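Local atomic coordinates of agglutinin alpha chain (Artocarpus integer, PDB entry 4R6R), a protein that binds D-galactose and the T-antigen disaccharide Gal-beta1,3-GalNAc as a tetrameric plant lectin and selectively recognises human IgA1. Residues N16-K21 / T49-V54; T23-F28 / R82-K87; G70-V75 / T102-P107; Y78-S83 / G121-Y126. All coordinates share one frame; numbering follows the deposited sequence.

Contact 1. Residues N16-K21 / T49-V54; sequences NLSYNK and TGFTPV
Tyr19 and Thr52 form a hydrogen-bonded antiparallel pair whose side chains meet on one face of the sheet. Thr52 CB lies over a face of the phenol, offset toward the rim and 4.2 Å from the centroid of the Tyr19 ring, a CH-pi contact that its CG2 extends toward Tyr19 OH. The ring gets there because Tyr19 CG sits between the backbone N and the carbonyl carbon (chi1 67°), turning the phenol across the neighbouring strand. On the same face Leu17 and Val54 run side by side, with Leu17 CD1 3.7 Å from Val54 CG1; Val54 CG1 also meets the edge of the Tyr19 ring. Branched side chains suit this flank of the ring, Leu17 buried and Val54 nearer the surface.

Short backbone bonds fix the register: Thr52 N to Tyr19 O is 2.7 Å and Val54 N to Leu17 O 2.8 Å. Pro53 falls between them, opposite Ser18 in a non-hydrogen-bonded pair, where its lack of an N-H costs this ladder nothing. Ser18 OG rests 3.2 Å from Phe51 CB and accepts a hydrogen bond from Asp27 N. The edge of the Phe51 ring abuts Tyr19 C and Asn20 N, and a water that accepts from Asn20 ND2 sits over the ring's centre; Asn20 OD1 is held by Glu22 N. Gly50 turns the chain into the strand at phi 106°, where a CB would collide with the carbonyl O of Thr49.

Strand 11-19 lies between strands 25-34 and 52-57, in one of the four-stranded Greek-key sheets characteristic of the beta-prism fold of jacalin-type lectins.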
# COMPACT_ATOMS: atom_id res chain seq x y z
N ASN A 16 26.19 -5.54 -0.40
CA ASN A 16 27.53 -6.12 -0.23
C ASN A 16 27.38 -7.62 0.07
O ASN A 16 26.86 -8.00 1.11
CB ASN A 16 28.23 -5.43 0.92
CG ASN A 16 28.56 -4.01 0.61
OD1 ASN A 16 29.47 -3.71 -0.14
ND2 ASN A 16 27.81 -3.13 1.20
N LEU A 17 27.80 -8.47 -0.87
CA LEU A 17 27.64 -9.90 -0.66
C LEU A 17 28.96 -10.59 -1.02
O LEU A 17 29.91 -9.95 -1.55
CB LEU A 17 26.46 -10.48 -1.46
CG LEU A 17 26.60 -10.44 -2.99
CD1 LEU A 17 27.41 -11.63 -3.50
CD2 LEU A 17 25.21 -10.54 -3.60
N SER A 18 29.08 -11.81 -0.54
CA SER A 18 30.26 -12.59 -0.93
C SER A 18 29.80 -13.88 -1.53
O SER A 18 28.69 -14.34 -1.30
CB SER A 18 31.22 -12.72 0.20
OG SER A 18 30.73 -13.66 1.16
N TYR A 19 30.67 -14.49 -2.34
CA TYR A 19 30.33 -15.72 -3.05
C TYR A 19 31.56 -16.50 -3.38
O TYR A 19 32.69 -16.03 -3.27
CB TYR A 19 29.60 -15.37 -4.38
CG TYR A 19 30.50 -14.66 -5.38
CD1 TYR A 19 30.63 -13.28 -5.33
CD2 TYR A 19 31.26 -15.36 -6.36
CE1 TYR A 19 31.49 -12.61 -6.20
CE2 TYR A 19 32.10 -14.66 -7.24
CZ TYR A 19 32.16 -13.29 -7.14
OH TYR A 19 33.01 -12.55 -8.01
N ASN A 20 31.32 -17.78 -3.69
CA ASN A 20 32.42 -18.68 -4.10
C ASN A 20 31.97 -19.29 -5.43
O ASN A 20 30.84 -19.73 -5.56
CB ASN A 20 32.62 -19.69 -2.99
CG ASN A 20 33.82 -20.60 -3.22
OD1 ASN A 20 33.88 -21.27 -4.22
ND2 ASN A 20 34.72 -20.71 -2.20
N LYS A 21 32.89 -19.28 -6.42
CA LYS A 21 32.58 -19.75 -7.73
C LYS A 21 32.49 -21.29 -7.83
O LYS A 21 32.16 -21.79 -8.89
CB LYS A 21 33.67 -19.24 -8.70
CG LYS A 21 33.76 -17.71 -8.78
CD LYS A 21 34.93 -17.37 -9.72
CE LYS A 21 34.97 -15.83 -9.92
NZ LYS A 21 36.13 -15.47 -10.78
N THR A 49 34.92 -18.96 5.89
CA THR A 49 35.59 -17.91 5.16
C THR A 49 35.97 -18.47 3.83
O THR A 49 35.66 -19.62 3.53
CB THR A 49 36.86 -17.45 5.90
OG1 THR A 49 37.67 -18.62 6.07
CG2 THR A 49 36.52 -16.84 7.28
N GLY A 50 36.61 -17.66 3.00
CA GLY A 50 37.06 -18.10 1.69
C GLY A 50 36.21 -17.55 0.53
O GLY A 50 36.39 -17.98 -0.65
N PHE A 51 35.30 -16.63 0.84
CA PHE A 51 34.46 -16.06 -0.20
C PHE A 51 35.07 -14.82 -0.88
O PHE A 51 35.95 -14.16 -0.29
CB PHE A 51 33.11 -15.65 0.37
CG PHE A 51 32.32 -16.81 0.91
CD1 PHE A 51 31.56 -17.58 0.06
CD2 PHE A 51 32.32 -17.10 2.26
CE1 PHE A 51 30.80 -18.64 0.51
CE2 PHE A 51 31.55 -18.15 2.74
CZ PHE A 51 30.82 -18.95 1.88
N THR A 52 34.64 -14.52 -2.10
CA THR A 52 35.00 -13.28 -2.80
C THR A 52 33.95 -12.20 -2.55
O THR A 52 32.78 -12.47 -2.83
CB THR A 52 35.01 -13.62 -4.28
OG1 THR A 52 36.09 -14.56 -4.47
CG2 THR A 52 35.30 -12.41 -5.15
N PRO A 53 34.33 -11.06 -2.01
CA PRO A 53 33.33 -9.99 -1.81
C PRO A 53 33.07 -9.19 -3.06
O PRO A 53 33.90 -9.00 -3.94
CB PRO A 53 34.02 -9.05 -0.80
CG PRO A 53 35.51 -9.22 -1.11
CD PRO A 53 35.62 -10.71 -1.34
N VAL A 54 31.84 -8.72 -3.16
CA VAL A 54 31.48 -7.80 -4.24
C VAL A 54 30.57 -6.69 -3.67
O VAL A 54 29.71 -6.93 -2.80
CB VAL A 54 30.85 -8.49 -5.45
CG1 VAL A 54 29.55 -9.12 -5.09
CG2 VAL A 54 30.63 -7.48 -6.60
O HOH W 1 31.65 -5.41 -0.33
O HOH W 2 34.02 -20.04 0.63

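Contact 2. Residues T23-F28 / R82-K87; sequences TAIGDF and RSLTFK
Thr23 and Arg82 meet where two sheets of the beta-prism converge, and both belong to classic beta bulges: Thr23 and Ala24 together face Asn20, while Arg82 and Ser83 together face Tyr71. The arginine bridges the sheets. Its side chain sets out away from residues 23-28, bends at chi3 (76°) and returns side-on to grip one carbonyl with two nitrogens, Arg82 NE lying 2.8 Å and Arg82 NH2 3.0 Å from Thr23 O. The oxygen lies almost in the guanidinium plane and both donors lie in the carbonyl plane, NH2 on a lone pair, which holds the flat group against rotation. Arginine suits the place: it spans the gap, and NE and NH2 can both reach one carbonyl.

Beside it the chains come close enough for Ala24 CA to make a C-H...O contact of 3.4 Å with Arg82 O, and the methyl of Ala24 rests 3.7 Å from Arg82 CA. Small size matters at such a close crossing. Deeper in, the contact is apolar. Ile25 crosses Leu84 at about a right angle, Ile25 CG1 lying 4.1 Å from Leu84 CD1, and Phe86 CZ touches the edge of the Phe28 ring, 4.3 Å from Phe28 CE1. These large hydrocarbon groups contribute to the apolar interior of the prism.

The short strand pieces 25-28 and 82-87 are inclined at 54°. Phe28 also meets Phe116 of strand 110-120 edge-to-face, Phe86 packs on Ile15 and Leu17 of strand 11-19, and backbone bonds join Ile25 to Val81 and Leu124, so that all three sheets come together around this core.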
# COMPACT_ATOMS: atom_id res chain seq x y z
N THR A 23 30.83 -22.89 -4.98
CA THR A 23 29.78 -23.35 -4.04
C THR A 23 28.50 -22.53 -4.16
O THR A 23 27.58 -22.95 -4.84
CB THR A 23 30.30 -23.39 -2.59
OG1 THR A 23 30.89 -22.14 -2.22
CG2 THR A 23 31.42 -24.49 -2.45
N ALA A 24 28.46 -21.40 -3.46
CA ALA A 24 27.19 -20.68 -3.30
C ALA A 24 27.47 -19.27 -2.74
O ALA A 24 28.64 -18.85 -2.55
CB ALA A 24 26.28 -21.50 -2.36
N ILE A 25 26.36 -18.55 -2.46
CA ILE A 25 26.45 -17.26 -1.80
C ILE A 25 26.79 -17.45 -0.33
O ILE A 25 26.27 -18.37 0.35
CB ILE A 25 25.08 -16.50 -1.94
CG1 ILE A 25 24.69 -16.42 -3.42
CG2 ILE A 25 25.07 -15.17 -1.16
CD1 ILE A 25 25.63 -15.49 -4.20
N GLY A 26 27.65 -16.59 0.17
CA GLY A 26 28.08 -16.51 1.52
C GLY A 26 27.47 -15.35 2.31
O GLY A 26 26.31 -15.46 2.75
N ASP A 27 28.24 -14.30 2.54
CA ASP A 27 27.80 -13.20 3.41
C ASP A 27 26.81 -12.32 2.60
O ASP A 27 26.83 -12.29 1.33
CB ASP A 27 28.97 -12.27 3.68
CG ASP A 27 30.17 -12.94 4.41
OD1 ASP A 27 30.03 -13.97 5.02
OD2 ASP A 27 31.23 -12.30 4.41
N PHE A 28 25.95 -11.64 3.35
CA PHE A 28 24.98 -10.73 2.68
C PHE A 28 24.74 -9.57 3.60
O PHE A 28 24.43 -9.74 4.78
CB PHE A 28 23.68 -11.53 2.43
CG PHE A 28 22.69 -10.75 1.58
CD1 PHE A 28 22.84 -10.75 0.18
CD2 PHE A 28 21.62 -10.10 2.19
CE1 PHE A 28 21.94 -10.02 -0.65
CE2 PHE A 28 20.69 -9.44 1.36
CZ PHE A 28 20.86 -9.39 -0.01
N ARG A 82 22.61 -20.90 -4.49
CA ARG A 82 23.89 -21.06 -5.17
C ARG A 82 24.33 -19.84 -6.00
O ARG A 82 25.52 -19.60 -6.10
CB ARG A 82 23.88 -22.29 -6.08
CG ARG A 82 23.74 -23.57 -5.23
CD ARG A 82 24.24 -24.81 -5.94
NE ARG A 82 25.71 -24.77 -5.89
CZ ARG A 82 26.49 -25.61 -6.58
NH1 ARG A 82 25.94 -26.55 -7.36
NH2 ARG A 82 27.78 -25.49 -6.49
N SER A 83 23.39 -19.03 -6.55
CA SER A 83 23.77 -17.85 -7.27
C SER A 83 22.67 -16.82 -7.13
O SER A 83 21.53 -17.14 -6.90
CB SER A 83 23.96 -18.20 -8.77
OG SER A 83 24.30 -17.15 -9.62
N LEU A 84 23.10 -15.58 -7.32
CA LEU A 84 22.18 -14.41 -7.42
C LEU A 84 22.63 -13.53 -8.55
O LEU A 84 23.85 -13.30 -8.78
CB LEU A 84 22.20 -13.56 -6.15
CG LEU A 84 21.59 -14.25 -4.95
CD1 LEU A 84 21.92 -13.47 -3.66
CD2 LEU A 84 20.07 -14.35 -5.11
N THR A 85 21.64 -12.96 -9.21
CA THR A 85 21.83 -11.88 -10.20
C THR A 85 20.84 -10.78 -9.92
O THR A 85 19.67 -11.05 -9.64
CB THR A 85 21.58 -12.40 -11.62
OG1 THR A 85 22.50 -13.48 -11.86
CG2 THR A 85 21.77 -11.27 -12.67
N PHE A 86 21.33 -9.56 -9.92
CA PHE A 86 20.48 -8.37 -9.72
C PHE A 86 20.43 -7.54 -11.00
O PHE A 86 21.47 -6.99 -11.46
CB PHE A 86 21.04 -7.51 -8.57
CG PHE A 86 21.02 -8.20 -7.25
CD1 PHE A 86 19.89 -8.17 -6.44
CD2 PHE A 86 22.15 -8.93 -6.80
CE1 PHE A 86 19.82 -8.87 -5.23
CE2 PHE A 86 22.08 -9.63 -5.57
CZ PHE A 86 20.93 -9.61 -4.78
N LYS A 87 19.26 -7.44 -11.61
CA LYS A 87 19.13 -6.60 -12.79
C LYS A 87 18.44 -5.33 -12.36
O LYS A 87 17.36 -5.38 -11.74
CB LYS A 87 18.27 -7.30 -13.85
CG LYS A 87 18.00 -6.44 -15.07
CD LYS A 87 16.93 -7.16 -15.84
CE LYS A 87 16.37 -6.27 -16.93
NZ LYS A 87 15.59 -7.17 -17.83

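Contact 3. Residues G70-V75 / T102-P107; sequences GYTGNV and TPFNLP
Phe104 carries its CG between the backbone N and the carbonyl carbon (chi1 70°), which swings the ring across the partner strand and over Gly70. Gly70 N lies above a face of the ring, offset toward the rim, and Phe104 CE2 comes within 3.4 Å of Gly70 C. Glycine suits the spot, since a CB there would be crowded against Phe104 CZ. On the opposite face of the sheet Tyr71 CG is anti to its carbonyl carbon (chi1 -76°), and the phenol reaches across to Pro103: Pro103 CA lies over a face of the ring and Tyr71 CE2 is 3.8 Å from Pro103 CB.

Thr72 divides its branches. Its CG2 packs 3.9 Å from Phe104 CD2, and its OG1 is hydrogen-bonded to a water that donates to Thr102 O. Backbone bonds hold the ladder, with Thr102 N 2.8 Å from Thr72 O and Phe104 N 2.9 Å from Gly70 O; Pro103 occupies the non-hydrogen-bonded position, where a residue without an N-H fits.

Strand 102-108 is the chain's outermost strand in a second four-stranded Greek-key sheet of the beta-prism fold; strand 65-75 is its inner neighbour, bonded on through Tyr71 to Arg82 and Ser83 of strand 78-88. Beyond the edge, Thr102 packs on Pro103 of a second subunit and Leu106 on Leu106 of that subunit, while the Phe104 ring stacks on an aromatic side chain of a bound peptide, probably a jacalin beta chain.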
# COMPACT_ATOMS: atom_id res chain seq x y z
N GLY A 70 18.24 -16.26 -9.68
CA GLY A 70 19.38 -17.08 -9.21
C GLY A 70 19.02 -18.53 -9.29
O GLY A 70 18.13 -18.97 -10.06
N TYR A 71 19.84 -19.32 -8.59
CA TYR A 71 19.65 -20.76 -8.51
C TYR A 71 19.71 -21.25 -7.13
O TYR A 71 20.50 -20.72 -6.32
CB TYR A 71 20.83 -21.47 -9.31
CG TYR A 71 20.67 -21.40 -10.78
CD1 TYR A 71 21.06 -20.27 -11.50
CD2 TYR A 71 20.12 -22.48 -11.49
CE1 TYR A 71 20.85 -20.18 -12.90
CE2 TYR A 71 19.88 -22.38 -12.86
CZ TYR A 71 20.27 -21.26 -13.56
OH TYR A 71 20.09 -21.20 -14.94
N THR A 72 18.91 -22.29 -6.82
CA THR A 72 19.03 -22.98 -5.54
C THR A 72 19.45 -24.42 -5.80
O THR A 72 19.14 -24.98 -6.86
CB THR A 72 17.76 -22.95 -4.71
OG1 THR A 72 16.74 -23.65 -5.40
CG2 THR A 72 17.28 -21.54 -4.48
N GLY A 73 20.18 -25.00 -4.86
CA GLY A 73 20.60 -26.36 -5.12
C GLY A 73 21.49 -26.86 -4.01
O GLY A 73 21.79 -26.16 -3.05
N ASN A 74 21.98 -28.08 -4.21
CA ASN A 74 22.77 -28.80 -3.21
C ASN A 74 24.17 -28.30 -3.09
O ASN A 74 24.91 -28.13 -4.12
CB ASN A 74 22.86 -30.27 -3.64
N VAL A 75 24.55 -27.98 -1.87
CA VAL A 75 25.97 -27.88 -1.52
C VAL A 75 26.17 -28.61 -0.19
O VAL A 75 25.51 -28.32 0.77
CB VAL A 75 26.45 -26.41 -1.36
CG1 VAL A 75 27.94 -26.41 -1.00
CG2 VAL A 75 26.24 -25.62 -2.66
N THR A 102 18.25 -25.42 -9.49
CA THR A 102 16.87 -25.02 -9.86
C THR A 102 16.82 -23.49 -9.97
O THR A 102 17.05 -22.82 -8.97
CB THR A 102 15.89 -25.47 -8.77
OG1 THR A 102 15.98 -26.90 -8.59
CG2 THR A 102 14.44 -25.17 -9.14
N PRO A 103 16.47 -22.95 -11.14
CA PRO A 103 16.36 -21.50 -11.26
C PRO A 103 15.15 -20.97 -10.52
O PRO A 103 14.15 -21.67 -10.29
CB PRO A 103 16.21 -21.27 -12.75
CG PRO A 103 15.47 -22.51 -13.23
CD PRO A 103 16.05 -23.62 -12.39
N PHE A 104 15.30 -19.71 -10.08
CA PHE A 104 14.15 -18.88 -9.61
C PHE A 104 14.35 -17.49 -10.13
O PHE A 104 15.44 -17.01 -10.50
CB PHE A 104 13.99 -18.90 -8.08
CG PHE A 104 15.08 -18.17 -7.38
CD1 PHE A 104 14.94 -16.78 -7.13
CD2 PHE A 104 16.27 -18.82 -7.04
CE1 PHE A 104 15.99 -16.07 -6.56
CE2 PHE A 104 17.30 -18.10 -6.42
CZ PHE A 104 17.15 -16.72 -6.21
N ASN A 105 13.22 -16.78 -10.21
CA ASN A 105 13.27 -15.38 -10.59
C ASN A 105 12.09 -14.59 -10.05
O ASN A 105 10.94 -15.11 -10.00
CB ASN A 105 13.44 -15.16 -12.07
CG ASN A 105 12.23 -15.57 -12.85
OD1 ASN A 105 11.84 -14.87 -13.78
ND2 ASN A 105 11.63 -16.72 -12.51
N LEU A 106 12.42 -13.41 -9.56
CA LEU A 106 11.38 -12.45 -9.14
C LEU A 106 11.61 -11.20 -9.97
O LEU A 106 12.36 -10.33 -9.56
CB LEU A 106 11.50 -12.17 -7.62
CG LEU A 106 10.35 -11.39 -6.92
CD1 LEU A 106 10.26 -9.91 -7.14
CD2 LEU A 106 8.98 -12.02 -7.17
N PRO A 107 10.92 -11.07 -11.12
CA PRO A 107 10.86 -9.83 -11.92
C PRO A 107 9.75 -8.94 -11.33
O PRO A 107 8.76 -9.44 -10.78
CB PRO A 107 10.48 -10.29 -13.31
CG PRO A 107 10.17 -11.72 -13.19
CD PRO A 107 10.12 -12.14 -11.76
O HOH W 3 14.98 -22.24 -6.88

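Contact 4. Residues Y78-S83 / G121-Y126; sequences YVVVRS and GYWLDY. With 147 (4-nitrophenyl beta-D-galactopyranoside), chain I.
Val81 and Leu124 join strand pieces 78-83 and 124-126, inclined at 108°, through a single nearly straight backbone bond of 2.8 Å from Val81 N to Leu124 O. Their side chains lie side by side, with Val81 CB 3.9 Å from Leu124 CD2, and Val80 CB packs 4.0 Å from Trp123 CB. Beta-branched valines suit these strand positions: Val81 packs on the strand, while Val80 presses compact methyls against the loop that holds the sugar.

Tyr78 lies against the galactose, with Gly121, Tyr122, Trp123 and Asp125 contributing to the pocket. C5 of the sugar sits over the centre of the Tyr78 ring, 3.7 Å above its plane, with C6 also on that side, so the aromatic face meets C-H bonds. Trp123 CZ3 comes near the Tyr78 ring, and Val80 CG1 touches C6. The backbone of Tyr122 donates to the ring oxygen O5, and Trp123 N lies 2.8 Å from O6. The O6 hydroxyl in turn donates to Asp125 OD1 at 2.7 Å, while O4 lies near both carboxylate oxygens, its hydrogen bonding there weak. Asp125 OD2 is steadied by Ser119 OG, and a water links Asp125 OD1 to Val79 O. Gly121 admits O4, since a CB would clash with it.

The sugar is thus gripped by backbone N-H groups and a carboxylate on polar atoms and by an aromatic face on apolar ones. Gly1 N, the chain's amino terminus, adds a further bond. Contacts through the axial O4 are consistent with the lectin's preference for galactose.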
# COMPACT_ATOMS: atom_id res chain seq x y z
N TYR A 78 23.06 -29.64 1.61
CA TYR A 78 22.09 -28.63 2.08
C TYR A 78 21.57 -27.95 0.82
O TYR A 78 22.34 -27.73 -0.17
CB TYR A 78 22.80 -27.58 2.92
CG TYR A 78 23.32 -28.11 4.25
CD1 TYR A 78 22.44 -28.27 5.33
CD2 TYR A 78 24.65 -28.47 4.41
CE1 TYR A 78 22.89 -28.77 6.56
CE2 TYR A 78 25.11 -28.95 5.63
CZ TYR A 78 24.23 -29.09 6.70
OH TYR A 78 24.65 -29.58 7.93
N VAL A 79 20.28 -27.64 0.83
CA VAL A 79 19.75 -26.80 -0.26
C VAL A 79 20.01 -25.34 0.08
O VAL A 79 19.68 -24.89 1.17
CB VAL A 79 18.21 -26.99 -0.43
CG1 VAL A 79 17.66 -26.02 -1.49
CG2 VAL A 79 17.87 -28.46 -0.70
N VAL A 80 20.74 -24.67 -0.80
CA VAL A 80 21.19 -23.26 -0.52
C VAL A 80 20.99 -22.40 -1.79
O VAL A 80 20.65 -22.93 -2.83
CB VAL A 80 22.67 -23.22 -0.02
CG1 VAL A 80 22.81 -24.07 1.26
CG2 VAL A 80 23.62 -23.75 -1.08
N VAL A 81 21.13 -21.08 -1.65
CA VAL A 81 21.07 -20.20 -2.78
C VAL A 81 22.49 -20.19 -3.38
O VAL A 81 23.43 -19.64 -2.80
CB VAL A 81 20.68 -18.80 -2.31
CG1 VAL A 81 20.65 -17.82 -3.49
CG2 VAL A 81 19.33 -18.92 -1.64
N ARG A 82 22.61 -20.90 -4.49
CA ARG A 82 23.89 -21.06 -5.17
C ARG A 82 24.33 -19.84 -6.00
O ARG A 82 25.52 -19.60 -6.10
CB ARG A 82 23.88 -22.29 -6.08
CG ARG A 82 23.74 -23.57 -5.23
CD ARG A 82 24.24 -24.81 -5.94
NE ARG A 82 25.71 -24.77 -5.89
CZ ARG A 82 26.49 -25.61 -6.58
NH1 ARG A 82 25.94 -26.55 -7.36
NH2 ARG A 82 27.78 -25.49 -6.49
N SER A 83 23.39 -19.03 -6.55
CA SER A 83 23.77 -17.85 -7.27
C SER A 83 22.67 -16.82 -7.13
O SER A 83 21.53 -17.14 -6.90
CB SER A 83 23.96 -18.20 -8.77
OG SER A 83 24.30 -17.15 -9.62
N GLY A 121 23.94 -20.02 6.96
CA GLY A 121 24.76 -20.99 7.75
C GLY A 121 26.16 -20.97 7.15
O GLY A 121 26.84 -19.93 7.09
N TYR A 122 26.64 -22.11 6.60
CA TYR A 122 27.87 -22.03 5.75
C TYR A 122 27.55 -21.13 4.53
O TYR A 122 28.43 -20.41 4.01
CB TYR A 122 28.28 -23.45 5.27
CG TYR A 122 29.03 -24.28 6.33
CD1 TYR A 122 28.91 -24.03 7.67
CD2 TYR A 122 29.96 -25.24 5.92
CE1 TYR A 122 29.59 -24.76 8.63
CE2 TYR A 122 30.68 -25.96 6.88
CZ TYR A 122 30.48 -25.71 8.21
OH TYR A 122 31.18 -26.40 9.18
N TRP A 123 26.33 -21.31 4.01
CA TRP A 123 25.89 -20.53 2.81
C TRP A 123 24.53 -19.88 3.12
O TRP A 123 23.84 -20.21 4.10
CB TRP A 123 25.84 -21.35 1.51
CG TRP A 123 27.17 -22.00 1.33
CD1 TRP A 123 28.36 -21.39 0.91
CD2 TRP A 123 27.53 -23.37 1.73
NE1 TRP A 123 29.39 -22.31 0.99
CE2 TRP A 123 28.94 -23.51 1.46
CE3 TRP A 123 26.83 -24.44 2.30
CZ2 TRP A 123 29.64 -24.71 1.74
CZ3 TRP A 123 27.54 -25.65 2.53
CH2 TRP A 123 28.90 -25.76 2.26
N LEU A 124 24.11 -18.97 2.21
CA LEU A 124 22.77 -18.40 2.24
C LEU A 124 21.79 -19.57 2.00
O LEU A 124 21.74 -20.15 0.94
CB LEU A 124 22.65 -17.34 1.14
CG LEU A 124 21.25 -16.64 1.03
CD1 LEU A 124 20.85 -15.96 2.32
CD2 LEU A 124 21.31 -15.66 -0.17
N ASP A 125 21.00 -19.85 3.02
CA ASP A 125 20.07 -20.97 2.95
C ASP A 125 18.81 -20.62 2.19
O ASP A 125 18.35 -21.40 1.38
CB ASP A 125 19.65 -21.42 4.37
CG ASP A 125 20.85 -21.80 5.26
OD1 ASP A 125 21.63 -22.65 4.77
OD2 ASP A 125 21.02 -21.21 6.36
N TYR A 126 18.28 -19.41 2.46
CA TYR A 126 17.03 -19.03 1.82
C TYR A 126 16.96 -17.54 2.08
O TYR A 126 17.61 -17.01 3.00
CB TYR A 126 15.77 -19.82 2.36
CG TYR A 126 15.52 -19.68 3.81
CD1 TYR A 126 14.95 -18.52 4.35
CD2 TYR A 126 15.84 -20.75 4.69
CE1 TYR A 126 14.76 -18.39 5.72
CE2 TYR A 126 15.65 -20.63 6.06
CZ TYR A 126 15.11 -19.47 6.58
OH TYR A 126 14.92 -19.39 7.95
C1 147 I . 25.08 -25.46 8.49
C2 147 I . 23.76 -25.33 9.30
O2 147 I . 23.74 -26.17 10.49
C3 147 I . 22.54 -25.67 8.43
O3 147 I . 21.35 -25.33 9.18
C4 147 I . 22.62 -24.83 7.07
O4 147 I . 22.48 -23.49 7.49
C5 147 I . 24.05 -25.05 6.40
C6 147 I . 24.16 -24.58 4.93
O6 147 I . 24.32 -23.15 4.82
O5 147 I . 25.11 -24.57 7.27
O1 147 I . 26.16 -25.25 9.42
O HOH W 4 20.40 -24.93 3.84

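Contact 2 lies in the apolar core of the prism, with one doubly bonded arginine at its end. Contacts 1 and 3 are counterparts of each other at sheet edges, both antiparallel ladders with a proline in the non-hydrogen-bonded position and aromatic packing on the flanks; contact 1 lies at the surface, whereas contact 3 is partly buried and faces other chains of the assembly. Contact 4 is buried, like contact 2, but polar where it holds the sugar. Strand 78-88 serves contacts 2 and 4, which share Arg82 and Ser83, and bonds to strand 65-75 of contact 3. Phe51 of contact 1 touches Tyr122 and Trp123 of contact 4, bringing that edge up to the binding loop.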